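Local coordinates for protein beta-fructofuranosidase (Bifidobacterium adolescentis, PDB 6NOB) that probably hydrolyses terminal beta-fructofuranoside residues of sucrose-like sugars, as a family 32 glycoside hydrolase, at residues V490-V493 with Y494-L497; V585-R589 with N590-V594; L79-C82 with D83-D87; V594-G598 with G599-G603. All blocks are in the same frame, centred on the assembly; numbering follows the deposited sequence.

Interaction 1: residues V490-V493 with Y494-L497; sequences VSEV and YREL
Val490 is the N-cap of the short helix 491-497, which follows strand 484-489 of the propeller and runs directly into the first strand of the C-terminal sandwich sheet. Three i to i+4 backbone bonds close its turns: Arg495 N to Ser491 O (3.0 Å), Glu496 N to Glu492 O (2.8 Å) and Leu497 N to Val493 O (3.0 Å). Val493 CG1 meets Leu497 CD1 at 4.0 Å, one turn apart, on the side packed against Pro475 and Leu474 of strand 468-481. The Tyr494 ring swings back along the first turn, where CD2 lies 3.6 Å from Val490 O and the CA of Ser491 stands at the ring edge; its hydroxyl bonds with Glu584. On the charged side, Glu492 CB lies over one face of the Arg495 guanidinium, offset toward the rim, and CG comes 3.9 Å from Arg495 NH2, while the Glu492 carboxylate turns away to a salt bridge with Arg447. A bend at chi3 (72°) turns the guanidinium toward Glu496. There it forms a side-on salt bridge to one oxygen, NE 2.7 Å and NH2 2.9 Å from Glu496 OE2, both on its anti side but from opposite faces of the carboxylate plane.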
ATOM      1  N   VAL A 490       0.372   8.063  13.543  1.00 38.96           N
ATOM      2  CA  VAL A 490       1.138   9.279  13.758  1.00 41.57           C
ATOM      3  C   VAL A 490       0.256  10.324  14.436  1.00 43.20           C
ATOM      4  O   VAL A 490      -0.979  10.271  14.382  1.00 44.84           O
ATOM      5  CB  VAL A 490       1.720   9.815  12.442  1.00 40.09           C
ATOM      6  CG1 VAL A 490       2.638   8.781  11.809  1.00 37.94           C
ATOM      7  CG2 VAL A 490       0.603  10.191  11.479  1.00 36.94           C
ATOM      8  N   SER A 491       0.910  11.284  15.092  1.00 39.30           N
ATOM      9  CA  SER A 491       0.180  12.291  15.855  1.00 40.79           C
ATOM     10  C   SER A 491      -0.832  13.033  14.991  1.00 43.66           C
ATOM     11  O   SER A 491      -1.903  13.409  15.482  1.00 46.89           O
ATOM     12  CB  SER A 491       1.164  13.267  16.507  1.00 42.97           C
ATOM     13  OG  SER A 491       1.738  14.144  15.553  1.00 51.61           O
ATOM     14  N   GLU A 492      -0.527  13.229  13.707  1.00 41.99           N
ATOM     15  CA  GLU A 492      -1.441  13.960  12.835  1.00 35.60           C
ATOM     16  C   GLU A 492      -2.767  13.229  12.658  1.00 36.78           C
ATOM     17  O   GLU A 492      -3.811  13.874  12.502  1.00 38.64           O
ATOM     18  CB  GLU A 492      -0.787  14.204  11.477  1.00 36.34           C
ATOM     19  CG  GLU A 492       0.422  15.119  11.522  1.00 39.03           C
ATOM     20  CD  GLU A 492       1.718  14.362  11.713  1.00 38.06           C
ATOM     21  OE1 GLU A 492       1.677  13.204  12.177  1.00 39.90           O
ATOM     22  OE2 GLU A 492       2.783  14.925  11.386  1.00 41.82           O
ATOM     23  N   VAL A 493      -2.750  11.893  12.672  1.00 38.48           N
ATOM     24  CA  VAL A 493      -3.994  11.134  12.559  1.00 41.83           C
ATOM     25  C   VAL A 493      -4.922  11.467  13.721  1.00 46.66           C
ATOM     26  O   VAL A 493      -6.112  11.746  13.529  1.00 43.98           O
ATOM     27  CB  VAL A 493      -3.697   9.625  12.481  1.00 44.22           C
ATOM     28  CG1 VAL A 493      -4.921   8.813  12.884  1.00 44.79           C
ATOM     29  CG2 VAL A 493      -3.239   9.250  11.081  1.00 46.55           C
ATOM     30  N   TYR A 494      -4.386  11.460  14.945  1.00 44.98           N
ATOM     31  CA  TYR A 494      -5.186  11.834  16.108  1.00 45.60           C
ATOM     32  C   TYR A 494      -5.658  13.280  16.014  1.00 47.56           C
ATOM     33  O   TYR A 494      -6.815  13.586  16.330  1.00 49.39           O
ATOM     34  CB  TYR A 494      -4.381  11.627  17.390  1.00 42.57           C
ATOM     35  CG  TYR A 494      -3.998  10.190  17.677  1.00 44.78           C
ATOM     36  CD1 TYR A 494      -4.948   9.268  18.101  1.00 41.38           C
ATOM     37  CD2 TYR A 494      -2.682   9.765  17.552  1.00 42.20           C
ATOM     38  CE1 TYR A 494      -4.598   7.958  18.381  1.00 41.47           C
ATOM     39  CE2 TYR A 494      -2.323   8.457  17.827  1.00 45.87           C
ATOM     40  CZ  TYR A 494      -3.285   7.558  18.241  1.00 45.18           C
ATOM     41  OH  TYR A 494      -2.932   6.256  18.516  1.00 46.38           O
ATOM     42  N   ARG A 495      -4.778  14.185  15.577  1.00 40.68           N
ATOM     43  CA  ARG A 495      -5.119  15.603  15.542  1.00 39.47           C
ATOM     44  C   ARG A 495      -6.213  15.893  14.521  1.00 36.85           C
ATOM     45  O   ARG A 495      -7.130  16.674  14.794  1.00 40.28           O
ATOM     46  CB  ARG A 495      -3.870  16.432  15.237  1.00 44.00           C
ATOM     47  CG  ARG A 495      -4.086  17.946  15.282  1.00 42.41           C
ATOM     48  CD  ARG A 495      -2.869  18.692  14.741  1.00 47.48           C
ATOM     49  NE  ARG A 495      -2.749  18.555  13.290  1.00 54.14           N
ATOM     50  CZ  ARG A 495      -1.594  18.530  12.630  1.00 51.78           C
ATOM     51  NH1 ARG A 495      -0.448  18.627  13.290  1.00 55.79           N
ATOM     52  NH2 ARG A 495      -1.586  18.405  11.309  1.00 45.40           N
ATOM     53  N   GLU A 496      -6.141  15.272  13.344  1.00 39.18           N
ATOM     54  CA  GLU A 496      -7.046  15.626  12.256  1.00 42.31           C
ATOM     55  C   GLU A 496      -8.339  14.816  12.246  1.00 42.52           C
ATOM     56  O   GLU A 496      -9.379  15.343  11.831  1.00 42.46           O
ATOM     57  CB  GLU A 496      -6.338  15.462  10.906  1.00 42.78           C
ATOM     58  CG  GLU A 496      -5.089  16.323  10.738  1.00 42.80           C
ATOM     59  CD  GLU A 496      -5.382  17.813  10.789  1.00 48.39           C
ATOM     60  OE1 GLU A 496      -6.463  18.230  10.321  1.00 47.42           O
ATOM     61  OE2 GLU A 496      -4.529  18.569  11.301  1.00 47.40           O
ATOM     62  N   LEU A 497      -8.313  13.557  12.694  1.00 43.79           N
ATOM     63  CA  LEU A 497      -9.439  12.651  12.486  1.00 45.08           C
ATOM     64  C   LEU A 497     -10.363  12.507  13.687  1.00 47.44           C
ATOM     65  O   LEU A 497     -11.524  12.125  13.503  1.00 52.35           O
ATOM     66  CB  LEU A 497      -8.938  11.257  12.089  1.00 37.88           C
ATOM     67  CG  LEU A 497      -8.236  11.144  10.735  1.00 38.11           C
ATOM     68  CD1 LEU A 497      -7.934   9.688  10.401  1.00 33.49           C
ATOM     69  CD2 LEU A 497      -9.075  11.787   9.643  1.00 34.61           C
TER

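Interaction 2: residues V585-R589 with N590-V594; sequences VFFDR and NVVEV
The ring of Phe587 turns its edge to Val592, whose CB lies near the ring plane 3.8 Å from CD1; the two side chains meet at about a right angle. With CG anti to the backbone N (chi1 -176°), the Phe587 ring is laid beside Val591 O and Val592. The Phe586 ring projects from the other face of the sheet, with Glu593 O at its edge, and meets the ring of Tyr521 edge-to-face. Beside Phe587, Val585 CG1 touches Val592 CG2 at 4.0 Å, and this apolar face packs on the facing sandwich sheet, Val585 on Met534, Val592 on Leu536 and Phe587 on Ala537. The two strands make a tight antiparallel beta hairpin, their axes 4.7 Å apart, in the C-terminal beta-sandwich of the GH32 fold. Phe586 and Glu593 are its hydrogen-bonded pair, with N to O bonds of 2.9 Å from Phe586 and 2.8 Å from Glu593. At the tip, Asn590 N reaches Asp588 O at 2.6 Å around Arg589 (phi 67°, psi -56°), a classic gamma turn, and Asp588 N bonds to Val591 O. A water donates to both Phe586 O and Val591 O, so each of these buried carbonyls serves a backbone N-H and the water together. The acids on the side of Phe586 point out of the sandwich: Glu593 forms a salt bridge with Arg476 and a hydrogen bond with His121, and Asp588 OD2 accepts from Ala120 N and His121 ND1. On the same side, Val591 CG1 comes within 4.1 Å of Asp588 CB.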
ATOM      1  N   VAL A 585      -9.254   1.716  18.914  1.00 44.76           N
ATOM      2  CA  VAL A 585      -9.958   1.243  17.728  1.00 40.56           C
ATOM      3  C   VAL A 585     -10.237   2.413  16.796  1.00 45.04           C
ATOM      4  O   VAL A 585     -10.791   3.434  17.222  1.00 51.25           O
ATOM      5  CB  VAL A 585     -11.278   0.536  18.093  1.00 41.00           C
ATOM      6  CG1 VAL A 585     -11.967   0.021  16.840  1.00 37.62           C
ATOM      7  CG2 VAL A 585     -11.024  -0.594  19.076  1.00 45.52           C
ATOM      8  N   PHE A 586      -9.858   2.261  15.528  1.00 43.36           N
ATOM      9  CA  PHE A 586     -10.290   3.139  14.444  1.00 42.63           C
ATOM     10  C   PHE A 586     -11.150   2.304  13.501  1.00 44.05           C
ATOM     11  O   PHE A 586     -10.641   1.387  12.847  1.00 41.48           O
ATOM     12  CB  PHE A 586      -9.107   3.732  13.678  1.00 39.60           C
ATOM     13  CG  PHE A 586      -8.243   4.671  14.478  1.00 36.26           C
ATOM     14  CD1 PHE A 586      -7.281   4.184  15.347  1.00 33.70           C
ATOM     15  CD2 PHE A 586      -8.365   6.041  14.323  1.00 40.41           C
ATOM     16  CE1 PHE A 586      -6.473   5.046  16.067  1.00 39.76           C
ATOM     17  CE2 PHE A 586      -7.562   6.911  15.042  1.00 43.80           C
ATOM     18  CZ  PHE A 586      -6.614   6.411  15.916  1.00 42.51           C
ATOM     19  N   PHE A 587     -12.442   2.611  13.425  1.00 42.08           N
ATOM     20  CA  PHE A 587     -13.318   1.995  12.434  1.00 44.55           C
ATOM     21  C   PHE A 587     -13.839   3.072  11.496  1.00 43.56           C
ATOM     22  O   PHE A 587     -14.486   4.026  11.939  1.00 47.03           O
ATOM     23  CB  PHE A 587     -14.488   1.248  13.072  1.00 46.09           C
ATOM     24  CG  PHE A 587     -15.340   0.533  12.068  1.00 44.64           C
ATOM     25  CD1 PHE A 587     -14.904  -0.652  11.497  1.00 43.81           C
ATOM     26  CD2 PHE A 587     -16.554   1.063  11.659  1.00 45.36           C
ATOM     27  CE1 PHE A 587     -15.673  -1.309  10.555  1.00 46.02           C
ATOM     28  CE2 PHE A 587     -17.328   0.410  10.717  1.00 46.84           C
ATOM     29  CZ  PHE A 587     -16.885  -0.778  10.163  1.00 45.98           C
ATOM     30  N   ASP A 588     -13.577   2.901  10.199  1.00 40.83           N
ATOM     31  CA  ASP A 588     -13.852   3.919   9.189  1.00 41.50           C
ATOM     32  C   ASP A 588     -14.743   3.307   8.101  1.00 45.99           C
ATOM     33  O   ASP A 588     -14.284   3.007   6.996  1.00 48.58           O
ATOM     34  CB  ASP A 588     -12.545   4.474   8.616  1.00 40.70           C
ATOM     35  CG  ASP A 588     -12.765   5.603   7.630  1.00 42.53           C
ATOM     36  OD1 ASP A 588     -13.855   6.215   7.647  1.00 43.74           O
ATOM     37  OD2 ASP A 588     -11.839   5.880   6.840  1.00 37.56           O
ATOM     38  N   ARG A 589     -16.020   3.109   8.440  1.00 48.45           N
ATOM     39  CA  ARG A 589     -17.064   2.670   7.515  1.00 48.48           C
ATOM     40  C   ARG A 589     -16.864   1.244   7.005  1.00 51.52           C
ATOM     41  O   ARG A 589     -17.760   0.404   7.153  1.00 50.09           O
ATOM     42  CB  ARG A 589     -17.174   3.646   6.338  1.00 42.45           C
ATOM     43  CG  ARG A 589     -17.792   4.986   6.721  1.00 42.78           C
ATOM     44  CD  ARG A 589     -17.371   6.091   5.768  1.00 42.04           C
ATOM     45  NE  ARG A 589     -17.902   5.887   4.424  1.00 47.94           N
ATOM     46  CZ  ARG A 589     -19.094   6.314   4.019  1.00 50.08           C
ATOM     47  NH1 ARG A 589     -19.886   6.969   4.859  1.00 46.92           N
ATOM     48  NH2 ARG A 589     -19.496   6.086   2.776  1.00 47.27           N
ATOM     49  N   ASN A 590     -15.710   0.950   6.395  1.00 54.29           N
ATOM     50  CA  ASN A 590     -15.502  -0.384   5.841  1.00 50.68           C
ATOM     51  C   ASN A 590     -14.112  -0.940   6.136  1.00 47.15           C
ATOM     52  O   ASN A 590     -13.637  -1.808   5.394  1.00 41.16           O
ATOM     53  CB  ASN A 590     -15.751  -0.394   4.326  1.00 48.52           C
ATOM     54  CG  ASN A 590     -14.779   0.489   3.560  1.00 50.18           C
ATOM     55  OD1 ASN A 590     -13.933   1.167   4.147  1.00 50.97           O
ATOM     56  ND2 ASN A 590     -14.894   0.479   2.236  1.00 47.43           N
ATOM     57  N   VAL A 591     -13.452  -0.471   7.191  1.00 44.22           N
ATOM     58  CA  VAL A 591     -12.129  -0.966   7.553  1.00 38.64           C
ATOM     59  C   VAL A 591     -11.904  -0.661   9.027  1.00 42.18           C
ATOM     60  O   VAL A 591     -12.316   0.387   9.530  1.00 44.19           O
ATOM     61  CB  VAL A 591     -11.030  -0.345   6.655  1.00 41.41           C
ATOM     62  CG1 VAL A 591     -11.028   1.178   6.773  1.00 39.57           C
ATOM     63  CG2 VAL A 591      -9.657  -0.921   6.987  1.00 40.60           C
ATOM     64  N   VAL A 592     -11.263  -1.599   9.722  1.00 44.13           N
ATOM     65  CA  VAL A 592     -10.939  -1.453  11.134  1.00 41.15           C
ATOM     66  C   VAL A 592      -9.426  -1.500  11.287  1.00 43.87           C
ATOM     67  O   VAL A 592      -8.728  -2.186  10.534  1.00 44.09           O
ATOM     68  CB  VAL A 592     -11.619  -2.541  12.001  1.00 36.63           C
ATOM     69  CG1 VAL A 592     -10.934  -3.888  11.823  1.00 35.03           C
ATOM     70  CG2 VAL A 592     -11.631  -2.136  13.469  1.00 34.75           C
ATOM     71  N   GLU A 593      -8.917  -0.729  12.247  1.00 45.43           N
ATOM     72  CA  GLU A 593      -7.512  -0.783  12.639  1.00 43.61           C
ATOM     73  C   GLU A 593      -7.456  -0.681  14.155  1.00 47.93           C
ATOM     74  O   GLU A 593      -7.963   0.287  14.731  1.00 51.05           O
ATOM     75  CB  GLU A 593      -6.695   0.336  11.982  1.00 38.27           C
ATOM     76  CG  GLU A 593      -6.773   0.347  10.460  1.00 45.31           C
ATOM     77  CD  GLU A 593      -5.755   1.266   9.821  1.00 47.09           C
ATOM     78  OE1 GLU A 593      -4.546   0.983   9.939  1.00 49.30           O
ATOM     79  OE2 GLU A 593      -6.164   2.268   9.196  1.00 44.97           O
ATOM     80  N   VAL A 594      -6.855  -1.679  14.795  1.00 47.09           N
ATOM     81  CA  VAL A 594      -6.869  -1.817  16.246  1.00 41.96           C
ATOM     82  C   VAL A 594      -5.435  -1.797  16.755  1.00 42.81           C
ATOM     83  O   VAL A 594      -4.562  -2.471  16.196  1.00 49.47           O
ATOM     84  CB  VAL A 594      -7.584  -3.111  16.677  1.00 41.49           C
ATOM     85  CG1 VAL A 594      -7.532  -3.273  18.186  1.00 43.34           C
ATOM     86  CG2 VAL A 594      -9.023  -3.115  16.177  1.00 33.54           C
TER
HETATM   87  O   HOH W   1      -9.855   2.346  10.368  1.00 41.13           O

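Interaction 3: residues L79-C82 with D83-D87; sequences LSEC and DDLLD
Between Ser80 and Leu85 the chain leaves a strand and bends back on itself into a helical turn, with Glu81 (phi 64°) and Asp84 (phi 56°) both in left-handed backbone conformations. Asp84 occupies the N-cap position, although its side chain makes no capping bond, and Asp87 N bonds to Asp84 O at 3.0 Å to begin the helix. Leu85 carries the contact, reaching back from the helix with its two methyls spread over different partners. Its CG stands anti to the backbone N (chi1 -165°), which sends the branch toward the end of the strand. CD1 comes 3.8 Å from Cys82 SG, the apolar touch between the two segments. CD2 lies 3.6 Å from Ser80 OG and 3.9 Å from Glu81 OE1, so this methyl is bordered by polar atoms. The Glu81 chain, bent at chi2, runs at a slant to Leu85, and OE1 is hydrogen-bonded to His248 NE2. Cys82 holds its sulfur between the backbone N and the carbonyl carbon, on the inner side of the bend. Two of the aspartates are paired with arginines: Asp83 OD1 forms a salt bridge with Arg15, which also donates to Glu81 O, and Asp87 OD1 forms one with Arg141. Arg141 and His248 belong to the beta-propeller, whereas Arg15 lies in the N-terminal beta domain. This is a strand-to-helix turn, with Leu85 packed into the bend, in the connection between the neighbouring antiparallel strands 72-80 and 91-92 of that N-terminal domain, on the side facing the propeller.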
ATOM      1  N   LEU A  79      -8.485  16.763 -15.462  1.00 50.79           N
ATOM      2  CA  LEU A  79      -7.872  18.014 -15.885  1.00 49.90           C
ATOM      3  C   LEU A  79      -6.596  18.245 -15.087  1.00 47.81           C
ATOM      4  O   LEU A  79      -6.514  17.900 -13.906  1.00 46.21           O
ATOM      5  CB  LEU A  79      -8.825  19.192 -15.676  1.00 47.54           C
ATOM      6  CG  LEU A  79     -10.025  19.327 -16.611  1.00 48.67           C
ATOM      7  CD1 LEU A  79     -10.999  20.359 -16.066  1.00 47.57           C
ATOM      8  CD2 LEU A  79      -9.573  19.700 -18.015  1.00 48.93           C
ATOM      9  N   SER A  80      -5.597  18.841 -15.736  1.00 47.43           N
ATOM     10  CA  SER A  80      -4.301  19.028 -15.100  1.00 47.70           C
ATOM     11  C   SER A  80      -3.623  20.262 -15.686  1.00 48.35           C
ATOM     12  O   SER A  80      -4.187  20.969 -16.527  1.00 48.29           O
ATOM     13  CB  SER A  80      -3.434  17.771 -15.256  1.00 46.64           C
ATOM     14  OG  SER A  80      -2.135  17.973 -14.730  1.00 45.83           O
ATOM     15  N   GLU A  81      -2.401  20.520 -15.211  1.00 45.41           N
ATOM     16  CA  GLU A  81      -1.553  21.615 -15.690  1.00 42.88           C
ATOM     17  C   GLU A  81      -2.168  22.985 -15.406  1.00 47.82           C
ATOM     18  O   GLU A  81      -2.096  23.901 -16.228  1.00 49.76           O
ATOM     19  CB  GLU A  81      -1.226  21.461 -17.175  1.00 44.19           C
ATOM     20  CG  GLU A  81      -0.315  20.281 -17.474  1.00 44.91           C
ATOM     21  CD  GLU A  81       0.934  20.272 -16.611  1.00 46.44           C
ATOM     22  OE1 GLU A  81       1.277  19.198 -16.074  1.00 46.73           O
ATOM     23  OE2 GLU A  81       1.573  21.335 -16.469  1.00 50.77           O
ATOM     24  N   CYS A  82      -2.767  23.130 -14.233  1.00 49.17           N
ATOM     25  CA  CYS A  82      -3.162  24.436 -13.738  1.00 49.13           C
ATOM     26  C   CYS A  82      -1.968  25.128 -13.082  1.00 55.58           C
ATOM     27  O   CYS A  82      -0.871  24.572 -12.984  1.00 59.10           O
ATOM     28  CB  CYS A  82      -4.336  24.290 -12.769  1.00 46.32           C
ATOM     29  SG  CYS A  82      -3.924  23.475 -11.214  1.00 50.97           S
ATOM     30  N   ASP A  83      -2.174  26.374 -12.665  1.00 58.39           N
ATOM     31  CA  ASP A  83      -1.180  27.040 -11.839  1.00 54.59           C
ATOM     32  C   ASP A  83      -1.131  26.371 -10.472  1.00 53.92           C
ATOM     33  O   ASP A  83      -2.164  25.997  -9.911  1.00 53.72           O
ATOM     34  CB  ASP A  83      -1.504  28.528 -11.689  1.00 54.35           C
ATOM     35  CG  ASP A  83      -1.216  29.322 -12.950  1.00 59.98           C
ATOM     36  OD1 ASP A  83      -0.577  28.767 -13.868  1.00 60.73           O
ATOM     37  OD2 ASP A  83      -1.628  30.502 -13.018  1.00 61.94           O
ATOM     38  N   ASP A  84       0.083  26.199  -9.948  1.00 51.54           N
ATOM     39  CA  ASP A  84       0.303  25.625  -8.621  1.00 53.78           C
ATOM     40  C   ASP A  84      -0.351  24.245  -8.512  1.00 54.72           C
ATOM     41  O   ASP A  84      -1.218  23.995  -7.671  1.00 57.23           O
ATOM     42  CB  ASP A  84      -0.203  26.574  -7.531  1.00 56.02           C
ATOM     43  CG  ASP A  84       0.463  27.937  -7.594  1.00 61.90           C
ATOM     44  OD1 ASP A  84       1.710  27.991  -7.587  1.00 63.81           O
ATOM     45  OD2 ASP A  84      -0.261  28.953  -7.663  1.00 67.01           O
ATOM     46  N   LEU A  85       0.088  23.349  -9.399  1.00 51.84           N
ATOM     47  CA  LEU A  85      -0.487  22.010  -9.457  1.00 51.00           C
ATOM     48  C   LEU A  85      -0.311  21.262  -8.142  1.00 48.44           C
ATOM     49  O   LEU A  85      -1.191  20.488  -7.744  1.00 42.46           O
ATOM     50  CB  LEU A  85       0.152  21.235 -10.610  1.00 50.10           C
ATOM     51  CG  LEU A  85      -0.505  19.949 -11.101  1.00 51.52           C
ATOM     52  CD1 LEU A  85      -1.999  20.147 -11.287  1.00 54.38           C
ATOM     53  CD2 LEU A  85       0.147  19.514 -12.402  1.00 49.76           C
ATOM     54  N   LEU A  86       0.808  21.490  -7.447  1.00 45.77           N
ATOM     55  CA  LEU A  86       1.060  20.804  -6.184  1.00 47.17           C
ATOM     56  C   LEU A  86       0.032  21.168  -5.121  1.00 52.42           C
ATOM     57  O   LEU A  86      -0.253  20.360  -4.230  1.00 55.65           O
ATOM     58  CB  LEU A  86       2.459  21.142  -5.677  1.00 44.26           C
ATOM     59  CG  LEU A  86       3.624  20.273  -6.128  1.00 42.02           C
ATOM     60  CD1 LEU A  86       4.900  20.821  -5.519  1.00 43.75           C
ATOM     61  CD2 LEU A  86       3.407  18.824  -5.724  1.00 38.86           C
ATOM     62  N   ASP A  87      -0.517  22.380  -5.182  1.00 46.77           N
ATOM     63  CA  ASP A  87      -1.485  22.827  -4.190  1.00 47.87           C
ATOM     64  C   ASP A  87      -2.923  22.598  -4.626  1.00 50.35           C
ATOM     65  O   ASP A  87      -3.776  22.287  -3.786  1.00 53.47           O
ATOM     66  CB  ASP A  87      -1.278  24.313  -3.884  1.00 51.43           C
ATOM     67  CG  ASP A  87       0.092  24.602  -3.300  1.00 61.12           C
ATOM     68  OD1 ASP A  87       0.527  23.856  -2.395  1.00 61.25           O
ATOM     69  OD2 ASP A  87       0.733  25.577  -3.748  1.00 66.93           O
TER

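Interaction 4: residues V594-G598 with G599-G603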
ATOM      1  N   VAL A 594      -6.855  -1.679  14.795  1.00 47.09           N
ATOM      2  CA  VAL A 594      -6.869  -1.817  16.246  1.00 41.96           C
ATOM      3  C   VAL A 594      -5.435  -1.797  16.755  1.00 42.81           C
ATOM      4  O   VAL A 594      -4.562  -2.471  16.196  1.00 49.47           O
ATOM      5  CB  VAL A 594      -7.584  -3.111  16.677  1.00 41.49           C
ATOM      6  CG1 VAL A 594      -7.532  -3.273  18.186  1.00 43.34           C
ATOM      7  CG2 VAL A 594      -9.023  -3.115  16.177  1.00 33.54           C
ATOM      8  N   PHE A 595      -5.197  -1.035  17.820  1.00 38.61           N
ATOM      9  CA  PHE A 595      -3.888  -0.937  18.450  1.00 38.33           C
ATOM     10  C   PHE A 595      -4.023  -1.272  19.928  1.00 39.03           C
ATOM     11  O   PHE A 595      -4.859  -0.690  20.627  1.00 40.06           O
ATOM     12  CB  PHE A 595      -3.293   0.460  18.245  1.00 35.71           C
ATOM     13  CG  PHE A 595      -3.149   0.830  16.799  1.00 39.83           C
ATOM     14  CD1 PHE A 595      -4.189   1.446  16.119  1.00 37.17           C
ATOM     15  CD2 PHE A 595      -1.988   0.525  16.106  1.00 39.53           C
ATOM     16  CE1 PHE A 595      -4.065   1.766  14.782  1.00 37.55           C
ATOM     17  CE2 PHE A 595      -1.858   0.844  14.770  1.00 38.05           C
ATOM     18  CZ  PHE A 595      -2.898   1.467  14.106  1.00 40.39           C
ATOM     19  N   LEU A 596      -3.213  -2.217  20.395  1.00 39.62           N
ATOM     20  CA  LEU A 596      -3.290  -2.717  21.759  1.00 43.24           C
ATOM     21  C   LEU A 596      -2.056  -2.299  22.547  1.00 47.55           C
ATOM     22  O   LEU A 596      -0.941  -2.290  22.015  1.00 52.66           O
ATOM     23  CB  LEU A 596      -3.424  -4.242  21.775  1.00 45.51           C
ATOM     24  CG  LEU A 596      -4.558  -4.819  20.926  1.00 48.37           C
ATOM     25  CD1 LEU A 596      -4.665  -6.319  21.126  1.00 46.49           C
ATOM     26  CD2 LEU A 596      -5.872  -4.142  21.269  1.00 50.51           C
ATOM     27  N   ASN A 597      -2.270  -1.953  23.818  1.00 45.97           N
ATOM     28  CA  ASN A 597      -1.190  -1.584  24.733  1.00 45.60           C
ATOM     29  C   ASN A 597      -0.309  -0.483  24.143  1.00 46.90           C
ATOM     30  O   ASN A 597       0.919  -0.512  24.255  1.00 45.36           O
ATOM     31  CB  ASN A 597      -0.355  -2.807  25.112  1.00 38.64           C
ATOM     32  CG  ASN A 597      -1.044  -3.685  26.139  1.00 41.82           C
ATOM     33  OD1 ASN A 597      -2.177  -3.419  26.540  1.00 45.71           O
ATOM     34  ND2 ASN A 597      -0.360  -4.738  26.573  1.00 44.55           N
ATOM     35  N   GLY A 598      -0.946   0.497  23.505  1.00 44.79           N
ATOM     36  CA  GLY A 598      -0.213   1.608  22.931  1.00 42.59           C
ATOM     37  C   GLY A 598       0.628   1.263  21.727  1.00 47.06           C
ATOM     38  O   GLY A 598       1.583   1.983  21.422  1.00 46.03           O
ATOM     39  N   GLY A 599       0.307   0.178  21.031  1.00 46.17           N
ATOM     40  CA  GLY A 599       1.051  -0.227  19.862  1.00 43.36           C
ATOM     41  C   GLY A 599       1.928  -1.443  20.037  1.00 42.34           C
ATOM     42  O   GLY A 599       2.726  -1.738  19.140  1.00 40.68           O
ATOM     43  N   GLN A 600       1.825  -2.144  21.169  1.00 39.97           N
ATOM     44  CA  GLN A 600       2.553  -3.396  21.336  1.00 41.93           C
ATOM     45  C   GLN A 600       2.226  -4.363  20.208  1.00 46.11           C
ATOM     46  O   GLN A 600       3.105  -5.081  19.714  1.00 47.00           O
ATOM     47  CB  GLN A 600       2.221  -4.007  22.697  1.00 41.77           C
ATOM     48  CG  GLN A 600       3.063  -5.207  23.075  1.00 41.83           C
ATOM     49  CD  GLN A 600       2.718  -5.729  24.455  1.00 46.68           C
ATOM     50  OE1 GLN A 600       2.070  -5.043  25.248  1.00 45.67           O
ATOM     51  NE2 GLN A 600       3.142  -6.953  24.747  1.00 46.05           N
ATOM     52  N   THR A 601       0.968  -4.382  19.776  1.00 42.44           N
ATOM     53  CA  THR A 601       0.555  -5.107  18.588  1.00 36.90           C
ATOM     54  C   THR A 601      -0.548  -4.313  17.901  1.00 39.10           C
ATOM     55  O   THR A 601      -1.291  -3.566  18.546  1.00 46.39           O
ATOM     56  CB  THR A 601       0.080  -6.529  18.929  1.00 36.35           C
ATOM     57  OG1 THR A 601      -0.134  -7.269  17.721  1.00 36.26           O
ATOM     58  CG2 THR A 601      -1.207  -6.489  19.733  1.00 33.04           C
ATOM     59  N   ALA A 602      -0.624  -4.454  16.582  1.00 38.04           N
ATOM     60  CA  ALA A 602      -1.635  -3.788  15.775  1.00 38.25           C
ATOM     61  C   ALA A 602      -2.357  -4.822  14.925  1.00 42.33           C
ATOM     62  O   ALA A 602      -1.741  -5.779  14.449  1.00 42.97           O
ATOM     63  CB  ALA A 602      -1.015  -2.714  14.877  1.00 28.68           C
ATOM     64  N   GLY A 603      -3.663  -4.630  14.742  1.00 42.85           N
ATOM     65  CA  GLY A 603      -4.460  -5.545  13.943  1.00 40.68           C
ATOM     66  C   GLY A 603      -5.535  -4.846  13.138  1.00 46.60           C
ATOM     67  O   GLY A 603      -6.259  -3.998  13.670  1.00 45.82           O
TER
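Asn597 sets its amide beside its own backbone N (chi1 -77°), while Gln600 stretches out with CG anti to the backbone N (chi1 -172°) and an extended chain. The two side chains therefore run alongside each other, pointing the same way, and Asn597 ND2 donates to Gln600 OE1 at 2.8 Å in a nearly straight bond (167°). The acceptor lies in the Asn597 amide plane, but the donor is tilted from the Gln600 carbonyl plane. ND2 also bonds to Asp579 O, and OD1 accepts from Arg581 N. Next to this bond along the chain, Asn597 and Gly598 form the corners of a type I' beta turn, with Gly599 N on Leu596 O at 2.9 Å; Gln600 N adds a weak bond to the same oxygen. The turn connects the strands of an antiparallel beta hairpin, whose strand 601-606 is an outer strand of its sandwich sheet. Val594 pairs with Gly603 by two backbone bonds, and Leu596 N reaches Thr601 O at 3.0 Å. On one face the Leu596 and Thr601 side chains lie side by side, CD1 3.7 Å from CG2. On the other, turned to Arg476 of the propeller, Phe595 CD2 meets Ala602 CB at 3.6 Å.

Interactions 1, 2 and 4 gather where the propeller joins the C-terminal sandwich. The helix of interaction 1 lies on the hairpin of interaction 2, with Tyr494 CE1 3.5 Å from Phe586 CZ and Val493 CG1 3.9 Å from Phe586 CE2. Interactions 2 and 4 share Val594 on strand 591-596, so three successive strands of one sheet form a meander, and Phe586 CD1 comes 4.1 Å from Phe595 CE1. Arg476 of the propeller touches both, through Glu593 and through Phe595 and Ala602. Interactions 1 and 4 stay about 6 Å apart at their nearest atoms. Interaction 3 stands apart on the N-terminal domain, its centre about 27 Å from that of interaction 1 and about 39 Å from that of interaction 4.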